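Local coordinates for SNF1-like protein kinase ssp2 (Schizosaccharomyces pombe, PDB 2QRD) that forms the C-terminal, probably regulatory, part of the catalytic alpha subunit of fission yeast AMP-activated protein kinase, a protein serine/threonine kinase, and packs against a partner subunit, at residues L28-A33 / C132-A137; Y56-R61 / I78-Y83. All blocks are in the same frame, centred on the assembly; numbering follows the deposited sequence.

Contact 1 (L28-A33 / C132-A137)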
# COMPACT_ATOMS: atom_id res chain seq x y z
N LEU A 28 -34.16 12.11 -0.99
CA LEU A 28 -34.74 11.43 0.19
C LEU A 28 -33.88 10.29 0.76
O LEU A 28 -33.65 10.25 1.96
CB LEU A 28 -36.16 10.90 -0.11
CG LEU A 28 -36.95 10.14 0.98
CD1 LEU A 28 -37.27 11.02 2.17
CD2 LEU A 28 -38.24 9.52 0.42
N ALA A 29 -33.43 9.37 -0.11
CA ALA A 29 -32.60 8.21 0.30
C ALA A 29 -31.25 8.63 0.88
O ALA A 29 -30.79 8.06 1.87
CB ALA A 29 -32.40 7.26 -0.87
N VAL A 30 -30.65 9.65 0.28
CA VAL A 30 -29.42 10.26 0.78
C VAL A 30 -29.61 10.85 2.19
O VAL A 30 -28.75 10.65 3.07
CB VAL A 30 -28.88 11.35 -0.18
CG1 VAL A 30 -27.68 12.04 0.42
CG2 VAL A 30 -28.52 10.74 -1.52
N TYR A 31 -30.71 11.56 2.41
CA TYR A 31 -30.99 12.17 3.72
C TYR A 31 -31.27 11.11 4.77
O TYR A 31 -30.88 11.23 5.92
CB TYR A 31 -32.19 13.11 3.65
CG TYR A 31 -31.84 14.55 3.31
CD1 TYR A 31 -32.37 15.16 2.18
CD2 TYR A 31 -30.99 15.30 4.13
CE1 TYR A 31 -32.07 16.50 1.87
CE2 TYR A 31 -30.67 16.64 3.81
CZ TYR A 31 -31.23 17.23 2.69
OH TYR A 31 -30.93 18.54 2.36
N ARG A 32 -31.94 10.05 4.35
CA ARG A 32 -32.22 8.94 5.24
C ARG A 32 -30.94 8.21 5.65
O ARG A 32 -30.75 7.92 6.83
CB ARG A 32 -33.28 8.00 4.64
CG ARG A 32 -34.69 8.54 4.81
CD ARG A 32 -35.74 7.62 4.19
NE ARG A 32 -37.10 7.98 4.65
CZ ARG A 32 -38.22 7.71 3.98
NH1 ARG A 32 -38.15 7.11 2.79
NH2 ARG A 32 -39.41 8.07 4.48
N ALA A 33 -30.08 7.94 4.68
CA ALA A 33 -28.74 7.38 4.92
C ALA A 33 -27.83 8.26 5.84
O ALA A 33 -27.16 7.73 6.72
CB ALA A 33 -28.06 7.16 3.60
N CYS A 132 -22.48 2.29 3.11
CA CYS A 132 -23.18 1.16 3.73
C CYS A 132 -24.63 1.45 4.09
O CYS A 132 -25.48 0.56 4.03
CB CYS A 132 -22.42 0.64 4.95
SG CYS A 132 -20.88 -0.17 4.42
N LYS A 133 -24.91 2.69 4.45
CA LYS A 133 -26.26 3.12 4.76
C LYS A 133 -27.05 3.23 3.46
O LYS A 133 -28.17 2.75 3.39
CB LYS A 133 -26.25 4.47 5.49
CG LYS A 133 -25.61 4.46 6.87
CD LYS A 133 -26.10 3.25 7.67
CE LYS A 133 -25.49 3.24 9.06
NZ LYS A 133 -25.93 2.04 9.74
N LEU A 134 -26.49 3.84 2.43
CA LEU A 134 -27.15 3.85 1.12
C LEU A 134 -27.46 2.45 0.59
O LEU A 134 -28.52 2.23 -0.02
CB LEU A 134 -26.35 4.65 0.10
CG LEU A 134 -26.08 6.15 0.35
CD1 LEU A 134 -24.91 6.68 -0.56
CD2 LEU A 134 -27.36 7.03 0.21
N PHE A 135 -26.59 1.50 0.87
CA PHE A 135 -26.74 0.15 0.31
C PHE A 135 -27.63 -0.79 1.14
O PHE A 135 -28.11 -1.82 0.63
CB PHE A 135 -25.38 -0.47 0.07
CG PHE A 135 -24.62 0.13 -1.07
CD1 PHE A 135 -23.46 -0.47 -1.54
CD2 PHE A 135 -25.08 1.30 -1.70
CE1 PHE A 135 -22.74 0.08 -2.60
CE2 PHE A 135 -24.36 1.87 -2.76
CZ PHE A 135 -23.19 1.25 -3.22
N SER A 136 -27.88 -0.44 2.39
CA SER A 136 -28.69 -1.29 3.26
C SER A 136 -30.08 -0.72 3.48
O SER A 136 -30.91 -1.37 4.10
CB SER A 136 -28.00 -1.49 4.61
OG SER A 136 -27.83 -0.24 5.26
N ALA A 137 -30.32 0.50 3.01
CA ALA A 137 -31.60 1.19 3.21
C ALA A 137 -32.74 0.20 3.21
O ALA A 137 -33.41 -0.04 4.24
CB ALA A 137 -31.83 2.22 2.12
OXT ALA A 137 -32.97 -0.40 2.15
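Leu134 meets helix 23-37 through one methyl, CD2, which rests against Ala33 and Val30. The closest contact is Leu134 CD2 to Ala33 CB, at 3.5 Å. CD2 also lies 3.9 Å from Val30 CA, against the backbone of the opposing helix. Val30 CG2 is further from Leu134 CD2, at 4.3 Å. The CA-CB bond of Leu134 does not aim at helix 23-37; its far end does the reaching. CG stands beside the backbone N (chi1 -61°), and at CG it is the CD2 branch, not CD1, that turns to helix 23-37.

The second apolar patch is made by Lys133. Its CB packs 3.8 Å from Ala33 CB. The chain then bends at chi2 (-46°), and the ammonium end leads away from helix 23-37. Only the base of this lysine takes part.

Backbone carbonyls also line the contact. Ala33 O lies 3.6 Å from Lys133 CB, and Ala29 O is 3.9 Å from Leu134 CD2. These are van der Waals contacts.

Polar bonds lie beside the packing. Ser136 OG donates to Cys132 O within its own helix, at 2.8 Å. It is also hydrogen-bonded to Arg36, further along helix 23-37.

The contact joins two helices of the KA1-like adenylate sensor domain. The short segments run at 121° to each other, with their axes 8.9 Å apart at closest approach. Val30 and Leu134 both also touch Leu92 of the sheet. The chemistry implies close packing by shape, made with the methyl of Ala33, one leucine methyl and the aliphatic base of a lysine.

Contact 2 (Y56-R61 / I78-Y83)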
# COMPACT_ATOMS: atom_id res chain seq x y z
N TYR A 56 -30.18 20.05 -4.12
CA TYR A 56 -29.31 18.89 -4.41
C TYR A 56 -27.85 19.04 -3.93
O TYR A 56 -27.05 18.16 -4.11
CB TYR A 56 -29.36 18.51 -5.89
CG TYR A 56 -30.74 18.07 -6.33
CD1 TYR A 56 -31.53 18.88 -7.11
CD2 TYR A 56 -31.26 16.84 -5.92
CE1 TYR A 56 -32.80 18.50 -7.48
CE2 TYR A 56 -32.56 16.43 -6.30
CZ TYR A 56 -33.31 17.26 -7.09
OH TYR A 56 -34.59 16.88 -7.49
N THR A 57 -27.54 20.19 -3.33
CA THR A 57 -26.29 20.45 -2.62
C THR A 57 -26.59 20.35 -1.11
O THR A 57 -27.37 21.16 -0.55
CB THR A 57 -25.76 21.86 -2.95
OG1 THR A 57 -25.67 22.01 -4.37
CG2 THR A 57 -24.38 22.12 -2.34
N ILE A 58 -26.01 19.33 -0.47
CA ILE A 58 -26.18 19.08 0.96
C ILE A 58 -24.81 19.27 1.64
O ILE A 58 -23.81 18.65 1.21
CB ILE A 58 -26.69 17.62 1.26
CG1 ILE A 58 -28.02 17.35 0.54
CG2 ILE A 58 -26.75 17.34 2.78
CD1 ILE A 58 -28.36 15.84 0.34
N LYS A 59 -24.76 20.10 2.69
CA LYS A 59 -23.57 20.14 3.54
C LYS A 59 -23.80 19.32 4.81
O LYS A 59 -24.81 19.47 5.48
CB LYS A 59 -23.12 21.58 3.85
CG LYS A 59 -22.67 22.34 2.60
CD LYS A 59 -21.64 23.37 2.89
CE LYS A 59 -21.50 24.35 1.71
NZ LYS A 59 -20.14 25.01 1.61
N SER A 60 -22.88 18.43 5.12
CA SER A 60 -23.10 17.54 6.25
C SER A 60 -21.95 17.68 7.25
O SER A 60 -20.80 17.95 6.88
CB SER A 60 -23.27 16.08 5.80
OG SER A 60 -22.08 15.61 5.19
N ARG A 61 -22.29 17.53 8.52
CA ARG A 61 -21.30 17.48 9.58
C ARG A 61 -21.38 16.13 10.29
O ARG A 61 -22.48 15.65 10.60
CB ARG A 61 -21.51 18.63 10.56
CG ARG A 61 -20.32 18.88 11.43
CD ARG A 61 -20.60 20.00 12.39
NE ARG A 61 -21.81 19.72 13.15
CZ ARG A 61 -22.50 20.64 13.80
NH1 ARG A 61 -22.07 21.89 13.80
NH2 ARG A 61 -23.62 20.29 14.46
N ILE A 78 -18.52 17.23 5.02
CA ILE A 78 -18.66 16.52 3.77
C ILE A 78 -19.82 17.18 2.99
O ILE A 78 -20.94 17.33 3.50
CB ILE A 78 -18.89 14.98 4.02
CG1 ILE A 78 -17.70 14.35 4.76
CG2 ILE A 78 -19.21 14.20 2.72
CD1 ILE A 78 -17.89 12.91 5.26
N GLU A 79 -19.55 17.62 1.77
CA GLU A 79 -20.60 18.17 0.92
C GLU A 79 -21.00 17.18 -0.17
O GLU A 79 -20.15 16.60 -0.85
CB GLU A 79 -20.13 19.47 0.31
CG GLU A 79 -21.12 20.12 -0.62
CD GLU A 79 -20.52 21.30 -1.36
OE1 GLU A 79 -19.60 21.96 -0.81
OE2 GLU A 79 -20.98 21.57 -2.51
N LEU A 80 -22.30 16.97 -0.32
CA LEU A 80 -22.83 16.04 -1.31
C LEU A 80 -23.44 16.83 -2.44
O LEU A 80 -24.03 17.86 -2.21
CB LEU A 80 -23.90 15.14 -0.72
CG LEU A 80 -23.69 14.29 0.55
CD1 LEU A 80 -22.60 13.28 0.38
CD2 LEU A 80 -23.49 15.12 1.80
N GLN A 81 -23.28 16.33 -3.65
CA GLN A 81 -23.85 17.00 -4.82
C GLN A 81 -24.43 15.98 -5.79
O GLN A 81 -23.70 15.14 -6.31
CB GLN A 81 -22.78 17.85 -5.51
CG GLN A 81 -23.25 18.60 -6.75
CD GLN A 81 -24.29 19.64 -6.44
OE1 GLN A 81 -24.01 20.66 -5.83
NE2 GLN A 81 -25.51 19.40 -6.89
N LEU A 82 -25.72 16.06 -6.03
CA LEU A 82 -26.35 15.24 -7.05
C LEU A 82 -26.23 15.91 -8.43
O LEU A 82 -26.44 17.12 -8.59
CB LEU A 82 -27.82 14.90 -6.69
CG LEU A 82 -28.46 13.65 -7.37
CD1 LEU A 82 -27.91 12.33 -6.81
CD2 LEU A 82 -29.98 13.63 -7.32
N TYR A 83 -25.84 15.09 -9.41
CA TYR A 83 -25.75 15.47 -10.81
C TYR A 83 -26.53 14.50 -11.70
O TYR A 83 -26.44 13.26 -11.50
CB TYR A 83 -24.32 15.43 -11.29
CG TYR A 83 -23.39 16.46 -10.70
CD1 TYR A 83 -23.51 17.82 -11.02
CD2 TYR A 83 -22.35 16.06 -9.85
CE1 TYR A 83 -22.65 18.76 -10.49
CE2 TYR A 83 -21.48 16.99 -9.33
CZ TYR A 83 -21.62 18.32 -9.66
OH TYR A 83 -20.74 19.21 -9.11
O HOH W 1 -27.53 21.56 -6.51
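Ile78 O is gripped twice by Ser60, through its backbone N at 2.8 Å and its OG at 2.7 Å. The two donors reach the oxygen from opposite faces of the carbonyl plane. Ser60 OG stands between its own N and carbonyl carbon (chi1 64°), which turns the hydroxyl back to this oxygen. The same OG is also hydrogen-bonded to Trp62.

Residues 57-61 and 78-83 are neighbouring antiparallel strands in the sheet of the KA1-like domain, with Tyr56 just before the first. Ile58-Leu80 and Ser60-Ile78 are hydrogen-bonded pairs. Thr57-Gln81 and Lys59-Glu79 are non-hydrogen-bonded pairs. Leu80 N donates to Ile58 O at 2.7 Å, and Leu82 N donates to Tyr56 O.

Ile58, Ser60, Ile78 and Leu80 share the face toward the helices. Leu80 CD2 packs 4.1 Å from Ile58 CG2. At one end, Leu82 CD2 meets Tyr56 CD2 at 3.7 Å. The hydroxyl of Tyr56 bonds to Pro26 O of the SPCC1919.03c chain.

The other face is polar. Glu79 forms its stronger salt bridge with Lys95, while its pair with Lys59 is long. Gln81 bends at chi2 (64°), bringing its amide to Thr57. Thr57 OG1 donates to Gln81 OE1 at 2.6 Å, Gln81 NE2 donates to Leu82 O, and one water links Thr57 OG1 to Gln81 NE2.

Overall arrangement
Contact 1 and contact 2 lie about 14 Å apart, centre to centre, in one KA1-like domain. Along the chain, helix 23-37 comes first, then strands 57-63 and 74-84, and helix 123-136 last. Contact 2 is therefore nested inside the loop closed by contact 1. Contact 2 joins adjacent strands of the antiparallel sheet, and contact 1 joins the two helices that pack on it. The layers meet directly: Val30 and Tyr31 of helix 23-37 rest on Ile58. The SPCC1919.03c chain packs against both contacts, consistent with a domain that takes part in holding the kinase complex together.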